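Local atomic coordinates of increased recombination centers protein 6 (Saccharomyces cerevisiae, PDB entry 3UC9), a protein that acts as a clathrin coat accessory factor related to small G proteins and is also involved in gross chromosomal rearrangements and telomere healing. Residues Q44-L49 and F74-D79; P85-E90 and H122-A127; L108-D111 and K116-E119. All coordinates share one frame; numbering follows the deposited sequence.

Overall arrangement
Interactions 1 and 3 pack a helix and a loop onto one mixed sheet, whose strand order is that of small G proteins, while interaction 2 joins two helices lying over one of its faces. Interaction 1 lies on one face of that sheet, where helix 39-50 covers strand 71-81; interactions 2 and 3 lie on the other. The centres of interactions 1 and 2 are about 21 Å apart, yet the two meet where Trp-87 NE1 probably hydrogen-bonds Asp-79 OD2 at 3.0 Å. Interaction 3 is about 18 Å from interaction 1, centre to centre, and touches it through Ile-109 CD1 and Phe-45 CD1, 3.8 Å apart. In sequence it is nested inside interaction 2, its centre about 12 Å away.

Interaction 1. Residues Q44-L49 and F74-D79; sequences QFLQDL and FDLYID
Leu-46 projects from helix 39-50 toward strand 71-81 and divides its two methyl groups between Leu-76 and Ile-78. With CG beside the backbone N (chi1 -68°) and the chain then extended through CD1 (chi2 167°), the fork opens toward the strand, one prong for each residue. The prong CD1 goes to Ile-78. The two side chains reach for each other tip to tip, and Leu-46 CD1 lies 3.5 Å from Ile-78 CD1. The same methyl also rests against the body of the isoleucine, with Leu-46 CD1 3.8 Å from Ile-78 CG1 and 4.0 Å from Ile-78 CG2, so it is met by three carbons of one partner. The other prong turns to Leu-76. Here the two leucines cross at a slant, and Leu-46 CD2 comes to 3.7 Å from Leu-76 CD2.

Leu-76 and Ile-78 stand two positions apart on the strand and therefore face the helix together, whereas Tyr-77 between them turns to the other side of the sheet. Val-32 of the adjacent strand 29-35 touches both Leu-46 and Leu-76, carrying the apolar surface across to the next strand of the sheet. A little farther along, Lys-42 of the same helix hydrogen-bonds the backbone O of Asp-79.

The contact itself is made of methyl and methylene groups and the like, and no hydrogen bond crosses it. All three residues are buried, so the helix is held to the sheet here by shape and by exclusion of water, in the manner of an alpha/beta Rossmann-like core.

Interaction 2. Residues P85-E90 and H122-A127; sequences PVWVEE and HQFMIA
Phe-124 is the common partner of Trp-87 and Val-88, and it brings helix 121-127 against helix 84-91. The aromatic part of the contact is a meeting at the indole's edge: Phe-124 CE1 approaches close to the plane of the Trp-87 ring, 3.9 Å from Trp-87 CZ3. Both side chains leave their helices with CG anti to the backbone N (chi1 -174° for Trp-87, -176° for Phe-124), which brings the benzo rim of one to the ring of the other. The aliphatic part is made by Val-88 CG1, which sits at the edge of the phenyl ring near its plane, 4.1 Å from Phe-124 CD1. The backbones come close at this point, with Val-88 CA 6.8 Å from Phe-124 CA.

No hydrogen bond joins the two helices here. The polar edge of the indole is served from elsewhere, since Trp-87 NE1 bonds to Asp-79 OD2 on the preceding strand 71-81.

Around this pair, Phe-91 stacks on the Trp-87 ring one turn further along the same helix. The indole also touches Leu-31 and Leu-33 of strand 29-35, so Trp-87 links the neighbouring helix 121-127 with the central sheet.

Interaction 3. Residues L108-D111 and K116-E119; sequences LITD and KPQE
With CG anti to the backbone N (chi1 172°), Leu-108 sends its CD2 methyl out from the strand to Pro-117, while the positive phi of Lys-116 (38°) turns the chain after helix 112-115 and presents the proline ring to the strand. The two side chains meet at a slant: Leu-108 CD2 lies 3.7 Å from Pro-117 CB and 4.0 Å from Pro-117 CG. Two residues along the strand, Thr-110 adds its methyl more loosely, with Thr-110 CG2 4.2 Å from Pro-117 CG. Leu-136 of strand 133-138 also touches the proline.

The hydroxyl of Thr-110 is engaged apart from this patch, hydrogen-bonding both Asp-35 OD1 and Thr-115 OG1. Asp-111 occupies the N-cap of the short helix 112-115; its OD1 makes weak bonds to the backbone N of Arg-113 and of Gln-114 and a further bond to Asn-140 ND2.

The loop after a central parallel strand of the Rossmann-like sheet thus folds back over that strand before helix 121-127 begins. No hydrogen bond links 108-111 with 116-119: apolar carbons make the contact, while the polar groups of Thr-110 and Asp-111 are taken up within the connecting helical turn and by Asp-35 and Asn-140.

Interaction 1. Residues Q44-L49 and F74-D79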
loop_
_atom_site.group_PDB
_atom_site.type_symbol
_atom_site.label_atom_id
_atom_site.label_comp_id
_atom_site.label_asym_id
_atom_site.label_seq_id
_atom_site.Cartn_x
_atom_site.Cartn_y
_atom_site.Cartn_z
ATOM N N GLN A 44 -1.795 -13.681 4.783
ATOM C CA GLN A 44 -0.416 -13.960 5.207
ATOM C C GLN A 44 0.436 -12.674 5.270
ATOM O O GLN A 44 1.217 -12.479 6.203
ATOM C CB GLN A 44 0.254 -14.968 4.259
ATOM C CG GLN A 44 -0.334 -16.371 4.266
ATOM C CD GLN A 44 0.584 -17.378 3.568
ATOM O OE1 GLN A 44 1.020 -18.359 4.171
ATOM N NE2 GLN A 44 0.900 -17.121 2.302
ATOM N N PHE A 45 0.274 -11.803 4.279
ATOM C CA PHE A 45 0.953 -10.493 4.262
ATOM C C PHE A 45 0.600 -9.682 5.502
ATOM O O PHE A 45 1.474 -9.069 6.116
ATOM C CB PHE A 45 0.563 -9.730 2.992
ATOM C CG PHE A 45 1.146 -8.342 2.889
ATOM C CD1 PHE A 45 2.336 -8.122 2.199
ATOM C CD2 PHE A 45 0.499 -7.263 3.451
ATOM C CE1 PHE A 45 2.868 -6.847 2.087
ATOM C CE2 PHE A 45 1.037 -5.967 3.338
ATOM C CZ PHE A 45 2.221 -5.774 2.663
ATOM N N LEU A 46 -0.674 -9.684 5.883
ATOM C CA LEU A 46 -1.116 -8.919 7.057
ATOM C C LEU A 46 -0.474 -9.462 8.334
ATOM O O LEU A 46 -0.062 -8.699 9.204
ATOM C CB LEU A 46 -2.631 -8.947 7.196
ATOM C CG LEU A 46 -3.433 -8.200 6.128
ATOM C CD1 LEU A 46 -4.898 -8.576 6.202
ATOM C CD2 LEU A 46 -3.255 -6.691 6.234
ATOM N N GLN A 47 -0.391 -10.780 8.443
ATOM C CA GLN A 47 0.288 -11.390 9.579
ATOM C C GLN A 47 1.768 -11.002 9.614
ATOM O O GLN A 47 2.299 -10.664 10.674
ATOM C CB GLN A 47 0.127 -12.918 9.558
ATOM C CG GLN A 47 0.848 -13.646 10.703
ATOM C CD GLN A 47 0.407 -13.158 12.073
ATOM O OE1 GLN A 47 -0.789 -13.024 12.333
ATOM N NE2 GLN A 47 1.373 -12.893 12.957
ATOM N N ASP A 48 2.435 -11.062 8.467
ATOM C CA ASP A 48 3.886 -10.845 8.407
ATOM C C ASP A 48 4.297 -9.392 8.660
ATOM O O ASP A 48 5.281 -9.123 9.349
ATOM C CB ASP A 48 4.451 -11.328 7.060
ATOM C CG ASP A 48 4.404 -12.848 6.906
ATOM O OD1 ASP A 48 4.272 -13.570 7.926
ATOM O OD2 ASP A 48 4.498 -13.326 5.756
ATOM N N LEU A 49 3.538 -8.451 8.117
ATOM C CA LEU A 49 3.890 -7.039 8.229
ATOM C C LEU A 49 3.261 -6.379 9.451
ATOM O O LEU A 49 3.916 -5.592 10.137
ATOM C CB LEU A 49 3.463 -6.301 6.962
ATOM C CG LEU A 49 3.851 -4.824 6.884
ATOM C CD1 LEU A 49 5.340 -4.616 7.115
ATOM C CD2 LEU A 49 3.420 -4.263 5.529
ATOM N N PHE A 74 -3.012 3.606 14.008
ATOM C CA PHE A 74 -3.650 3.603 12.684
ATOM C C PHE A 74 -4.750 2.538 12.593
ATOM O O PHE A 74 -4.823 1.616 13.420
ATOM C CB PHE A 74 -2.606 3.406 11.569
ATOM C CG PHE A 74 -2.066 2.004 11.478
ATOM C CD1 PHE A 74 -2.521 1.134 10.505
ATOM C CD2 PHE A 74 -1.113 1.553 12.381
ATOM C CE1 PHE A 74 -2.030 -0.155 10.424
ATOM C CE2 PHE A 74 -0.636 0.273 12.316
ATOM C CZ PHE A 74 -1.093 -0.587 11.333
ATOM N N ASP A 75 -5.606 2.688 11.585
ATOM C CA ASP A 75 -6.670 1.739 11.294
ATOM C C ASP A 75 -6.320 0.979 10.008
ATOM O O ASP A 75 -5.890 1.580 9.031
ATOM C CB ASP A 75 -7.992 2.473 11.103
ATOM C CG ASP A 75 -8.511 3.124 12.377
ATOM O OD1 ASP A 75 -8.010 2.814 13.483
ATOM O OD2 ASP A 75 -9.454 3.944 12.268
ATOM N N LEU A 76 -6.532 -0.332 10.024
ATOM C CA LEU A 76 -6.322 -1.188 8.880
ATOM C C LEU A 76 -7.681 -1.470 8.244
ATOM O O LEU A 76 -8.605 -1.950 8.911
ATOM C CB LEU A 76 -5.646 -2.487 9.328
ATOM C CG LEU A 76 -5.032 -3.432 8.307
ATOM C CD1 LEU A 76 -3.834 -2.775 7.622
ATOM C CD2 LEU A 76 -4.607 -4.715 8.989
ATOM N N TYR A 77 -7.805 -1.122 6.969
ATOM C CA TYR A 77 -8.965 -1.476 6.163
ATOM C C TYR A 77 -8.562 -2.595 5.206
ATOM O O TYR A 77 -7.653 -2.428 4.386
ATOM C CB TYR A 77 -9.444 -0.270 5.349
ATOM C CG TYR A 77 -9.985 0.919 6.129
ATOM C CD1 TYR A 77 -10.252 0.858 7.500
ATOM C CD2 TYR A 77 -10.286 2.107 5.465
ATOM C CE1 TYR A 77 -10.762 1.965 8.181
ATOM C CE2 TYR A 77 -10.812 3.203 6.137
ATOM C CZ TYR A 77 -11.052 3.130 7.485
ATOM O OH TYR A 77 -11.581 4.227 8.131
ATOM N N ILE A 78 -9.212 -3.745 5.319
ATOM C CA ILE A 78 -8.903 -4.897 4.481
ATOM C C ILE A 78 -10.063 -5.069 3.505
ATOM O O ILE A 78 -11.225 -5.128 3.918
ATOM C CB ILE A 78 -8.708 -6.168 5.310
ATOM C CG1 ILE A 78 -7.651 -5.939 6.400
ATOM C CG2 ILE A 78 -8.299 -7.344 4.401
ATOM C CD1 ILE A 78 -7.728 -6.925 7.534
ATOM N N ASP A 79 -9.751 -5.092 2.214
ATOM C CA ASP A 79 -10.773 -5.196 1.186
ATOM C C ASP A 79 -10.330 -6.182 0.106
ATOM O O ASP A 79 -9.157 -6.592 0.040
ATOM C CB ASP A 79 -11.055 -3.823 0.563
ATOM C CG ASP A 79 -12.468 -3.690 -0.011
ATOM O OD1 ASP A 79 -13.259 -4.662 0.008
ATOM O OD2 ASP A 79 -12.792 -2.585 -0.502
#

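Interaction 2. Residues P85-E90 and H122-A127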
loop_
_atom_site.group_PDB
_atom_site.type_symbol
_atom_site.label_atom_id
_atom_site.label_comp_id
_atom_site.label_asym_id
_atom_site.label_seq_id
_atom_site.Cartn_x
_atom_site.Cartn_y
_atom_site.Cartn_z
ATOM N N PRO A 85 -9.824 -2.759 -11.763
ATOM C CA PRO A 85 -10.362 -1.539 -12.378
ATOM C C PRO A 85 -11.759 -1.141 -11.878
ATOM O O PRO A 85 -12.023 0.048 -11.703
ATOM C CB PRO A 85 -10.386 -1.885 -13.871
ATOM C CG PRO A 85 -9.296 -2.874 -14.031
ATOM C CD PRO A 85 -9.363 -3.716 -12.788
ATOM N N VAL A 86 -12.636 -2.119 -11.646
ATOM C CA VAL A 86 -13.965 -1.840 -11.109
ATOM C C VAL A 86 -13.854 -1.216 -9.711
ATOM O O VAL A 86 -14.556 -0.263 -9.391
ATOM C CB VAL A 86 -14.846 -3.117 -11.059
ATOM C CG1 VAL A 86 -16.172 -2.827 -10.362
ATOM C CG2 VAL A 86 -15.073 -3.668 -12.468
ATOM N N TRP A 87 -12.965 -1.757 -8.891
ATOM C CA TRP A 87 -12.717 -1.203 -7.564
ATOM C C TRP A 87 -12.172 0.231 -7.645
ATOM O O TRP A 87 -12.629 1.116 -6.918
ATOM C CB TRP A 87 -11.760 -2.106 -6.796
ATOM C CG TRP A 87 -11.572 -1.684 -5.391
ATOM C CD1 TRP A 87 -12.286 -2.104 -4.303
ATOM C CD2 TRP A 87 -10.619 -0.742 -4.912
ATOM N NE1 TRP A 87 -11.828 -1.478 -3.171
ATOM C CE2 TRP A 87 -10.802 -0.637 -3.517
ATOM C CE3 TRP A 87 -9.617 0.019 -5.522
ATOM C CZ2 TRP A 87 -10.024 0.201 -2.726
ATOM C CZ3 TRP A 87 -8.850 0.860 -4.732
ATOM C CH2 TRP A 87 -9.051 0.937 -3.352
ATOM N N VAL A 88 -11.223 0.459 -8.549
ATOM C CA VAL A 88 -10.646 1.794 -8.758
ATOM C C VAL A 88 -11.728 2.796 -9.195
ATOM O O VAL A 88 -11.776 3.922 -8.700
ATOM C CB VAL A 88 -9.513 1.752 -9.794
ATOM C CG1 VAL A 88 -9.121 3.171 -10.248
ATOM C CG2 VAL A 88 -8.307 0.997 -9.225
ATOM N N GLU A 89 -12.608 2.370 -10.096
ATOM C CA GLU A 89 -13.683 3.249 -10.547
ATOM C C GLU A 89 -14.529 3.732 -9.368
ATOM O O GLU A 89 -14.856 4.909 -9.282
ATOM C CB GLU A 89 -14.567 2.576 -11.582
ATOM C CG GLU A 89 -15.709 3.480 -12.013
ATOM C CD GLU A 89 -16.350 3.044 -13.292
ATOM O OE1 GLU A 89 -16.720 1.854 -13.395
ATOM O OE2 GLU A 89 -16.490 3.899 -14.191
ATOM N N GLU A 90 -14.860 2.827 -8.457
ATOM C CA GLU A 90 -15.664 3.169 -7.272
ATOM C C GLU A 90 -14.873 4.050 -6.291
ATOM O O GLU A 90 -15.407 4.987 -5.689
ATOM C CB GLU A 90 -16.141 1.884 -6.576
ATOM C CG GLU A 90 -17.094 1.030 -7.427
ATOM C CD GLU A 90 -17.305 -0.394 -6.890
ATOM O OE1 GLU A 90 -16.513 -0.865 -6.035
ATOM O OE2 GLU A 90 -18.268 -1.048 -7.347
ATOM N N HIS A 122 -2.142 6.225 -13.262
ATOM C CA HIS A 122 -2.238 7.667 -13.507
ATOM C C HIS A 122 -3.555 8.244 -12.990
ATOM O O HIS A 122 -3.572 9.204 -12.218
ATOM C CB HIS A 122 -2.070 8.001 -14.981
ATOM C CG HIS A 122 -2.174 9.466 -15.264
ATOM N ND1 HIS A 122 -1.133 10.341 -15.039
ATOM C CD2 HIS A 122 -3.208 10.216 -15.715
ATOM C CE1 HIS A 122 -1.515 11.565 -15.358
ATOM N NE2 HIS A 122 -2.768 11.517 -15.776
ATOM N N GLN A 123 -4.660 7.635 -13.401
ATOM C CA GLN A 123 -5.981 8.083 -12.986
ATOM C C GLN A 123 -6.223 7.895 -11.481
ATOM O O GLN A 123 -6.864 8.727 -10.846
ATOM C CB GLN A 123 -7.040 7.321 -13.763
ATOM C CG GLN A 123 -7.100 7.700 -15.207
ATOM C CD GLN A 123 -8.093 6.850 -15.950
ATOM O OE1 GLN A 123 -9.243 7.246 -16.130
ATOM N NE2 GLN A 123 -7.667 5.654 -16.357
ATOM N N PHE A 124 -5.730 6.792 -10.930
ATOM C CA PHE A 124 -5.822 6.548 -9.499
ATOM C C PHE A 124 -5.107 7.646 -8.712
ATOM O O PHE A 124 -5.654 8.188 -7.745
ATOM C CB PHE A 124 -5.208 5.197 -9.154
ATOM C CG PHE A 124 -5.349 4.817 -7.700
ATOM C CD1 PHE A 124 -6.532 4.278 -7.218
ATOM C CD2 PHE A 124 -4.300 5.001 -6.815
ATOM C CE1 PHE A 124 -6.663 3.929 -5.879
ATOM C CE2 PHE A 124 -4.424 4.652 -5.481
ATOM C CZ PHE A 124 -5.608 4.120 -5.012
ATOM N N MET A 125 -3.879 7.955 -9.121
ATOM C CA MET A 125 -3.069 8.940 -8.402
ATOM C C MET A 125 -3.651 10.348 -8.504
ATOM O O MET A 125 -3.604 11.099 -7.543
ATOM C CB MET A 125 -1.622 8.916 -8.897
ATOM C CG MET A 125 -0.902 7.614 -8.641
ATOM S SD MET A 125 -1.006 6.952 -6.972
ATOM C CE MET A 125 -0.392 8.358 -6.052
ATOM N N ILE A 126 -4.216 10.709 -9.655
ATOM C CA ILE A 126 -4.901 12.000 -9.776
ATOM C C ILE A 126 -5.962 12.184 -8.678
ATOM O O ILE A 126 -6.112 13.281 -8.127
ATOM C CB ILE A 126 -5.565 12.186 -11.174
ATOM C CG1 ILE A 126 -4.517 12.226 -12.295
ATOM C CG2 ILE A 126 -6.410 13.452 -11.217
ATOM C CD1 ILE A 126 -3.353 13.139 -12.038
ATOM N N ALA A 127 -6.688 11.116 -8.363
ATOM C CA ALA A 127 -7.769 11.160 -7.380
ATOM C C ALA A 127 -7.258 11.048 -5.940
ATOM O O ALA A 127 -7.943 11.475 -5.014
ATOM C CB ALA A 127 -8.802 10.041 -7.663
#

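Interaction 3. Residues L108-D111 and K116-E119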
loop_
_atom_site.group_PDB
_atom_site.type_symbol
_atom_site.label_atom_id
_atom_site.label_comp_id
_atom_site.label_asym_id
_atom_site.label_seq_id
_atom_site.Cartn_x
_atom_site.Cartn_y
_atom_site.Cartn_z
ATOM N N LEU A 108 -1.613 -2.755 -2.561
ATOM C CA LEU A 108 -2.299 -3.685 -3.431
ATOM C C LEU A 108 -1.450 -4.945 -3.569
ATOM O O LEU A 108 -0.253 -4.869 -3.886
ATOM C CB LEU A 108 -2.555 -3.039 -4.796
ATOM C CG LEU A 108 -3.098 -3.958 -5.886
ATOM C CD1 LEU A 108 -4.486 -4.462 -5.521
ATOM C CD2 LEU A 108 -3.108 -3.253 -7.234
ATOM N N ILE A 109 -2.069 -6.090 -3.294
ATOM C CA ILE A 109 -1.427 -7.393 -3.406
ATOM C C ILE A 109 -1.999 -8.070 -4.652
ATOM O O ILE A 109 -3.178 -8.384 -4.686
ATOM C CB ILE A 109 -1.722 -8.279 -2.178
ATOM C CG1 ILE A 109 -1.373 -7.564 -0.863
ATOM C CG2 ILE A 109 -0.968 -9.593 -2.286
ATOM C CD1 ILE A 109 0.061 -7.214 -0.732
ATOM N N THR A 110 -1.169 -8.305 -5.665
ATOM C CA THR A 110 -1.670 -8.856 -6.919
ATOM C C THR A 110 -0.586 -9.509 -7.765
ATOM O O THR A 110 0.594 -9.504 -7.412
ATOM C CB THR A 110 -2.390 -7.767 -7.773
ATOM O OG1 THR A 110 -3.143 -8.391 -8.827
ATOM C CG2 THR A 110 -1.392 -6.792 -8.367
ATOM N N ASP A 111 -1.017 -10.107 -8.865
ATOM C CA ASP A 111 -0.110 -10.611 -9.893
ATOM C C ASP A 111 -0.072 -9.500 -10.922
ATOM O O ASP A 111 -1.030 -9.323 -11.644
ATOM C CB ASP A 111 -0.655 -11.910 -10.493
ATOM C CG ASP A 111 0.129 -12.388 -11.703
ATOM O OD1 ASP A 111 0.979 -11.644 -12.233
ATOM O OD2 ASP A 111 -0.113 -13.528 -12.131
ATOM N N LYS A 116 -1.994 -5.815 -14.188
ATOM C CA LYS A 116 -1.363 -4.589 -14.704
ATOM C C LYS A 116 -1.909 -3.310 -14.066
ATOM O O LYS A 116 -2.474 -2.448 -14.759
ATOM C CB LYS A 116 -1.500 -4.533 -16.229
ATOM C CG LYS A 116 -0.843 -5.713 -16.944
ATOM C CD LYS A 116 -0.739 -5.478 -18.444
ATOM C CE LYS A 116 -0.281 -6.718 -19.172
ATOM N NZ LYS A 116 -1.345 -7.759 -19.215
ATOM N N PRO A 117 -1.748 -3.174 -12.736
ATOM C CA PRO A 117 -2.251 -1.989 -12.054
ATOM C C PRO A 117 -1.579 -0.689 -12.523
ATOM O O PRO A 117 -2.161 0.389 -12.366
ATOM C CB PRO A 117 -1.952 -2.271 -10.571
ATOM C CG PRO A 117 -0.853 -3.255 -10.580
ATOM C CD PRO A 117 -1.027 -4.076 -11.816
ATOM N N GLN A 118 -0.391 -0.799 -13.129
ATOM C CA GLN A 118 0.282 0.352 -13.739
ATOM C C GLN A 118 -0.556 1.058 -14.830
ATOM O O GLN A 118 -0.357 2.242 -15.084
ATOM C CB GLN A 118 1.658 -0.039 -14.298
ATOM C CG GLN A 118 1.655 -1.156 -15.338
ATOM C CD GLN A 118 1.804 -2.553 -14.761
ATOM O OE1 GLN A 118 1.269 -2.870 -13.698
ATOM N NE2 GLN A 118 2.521 -3.406 -15.478
ATOM N N GLU A 119 -1.485 0.334 -15.444
ATOM C CA GLU A 119 -2.390 0.905 -16.464
ATOM C C GLU A 119 -3.465 1.834 -15.885
ATOM O O GLU A 119 -4.029 2.659 -16.601
ATOM C CB GLU A 119 -3.063 -0.224 -17.260
ATOM C CG GLU A 119 -2.110 -1.030 -18.150
ATOM C CD GLU A 119 -2.792 -2.206 -18.864
ATOM O OE1 GLU A 119 -3.819 -2.715 -18.357
ATOM O OE2 GLU A 119 -2.293 -2.630 -19.931
#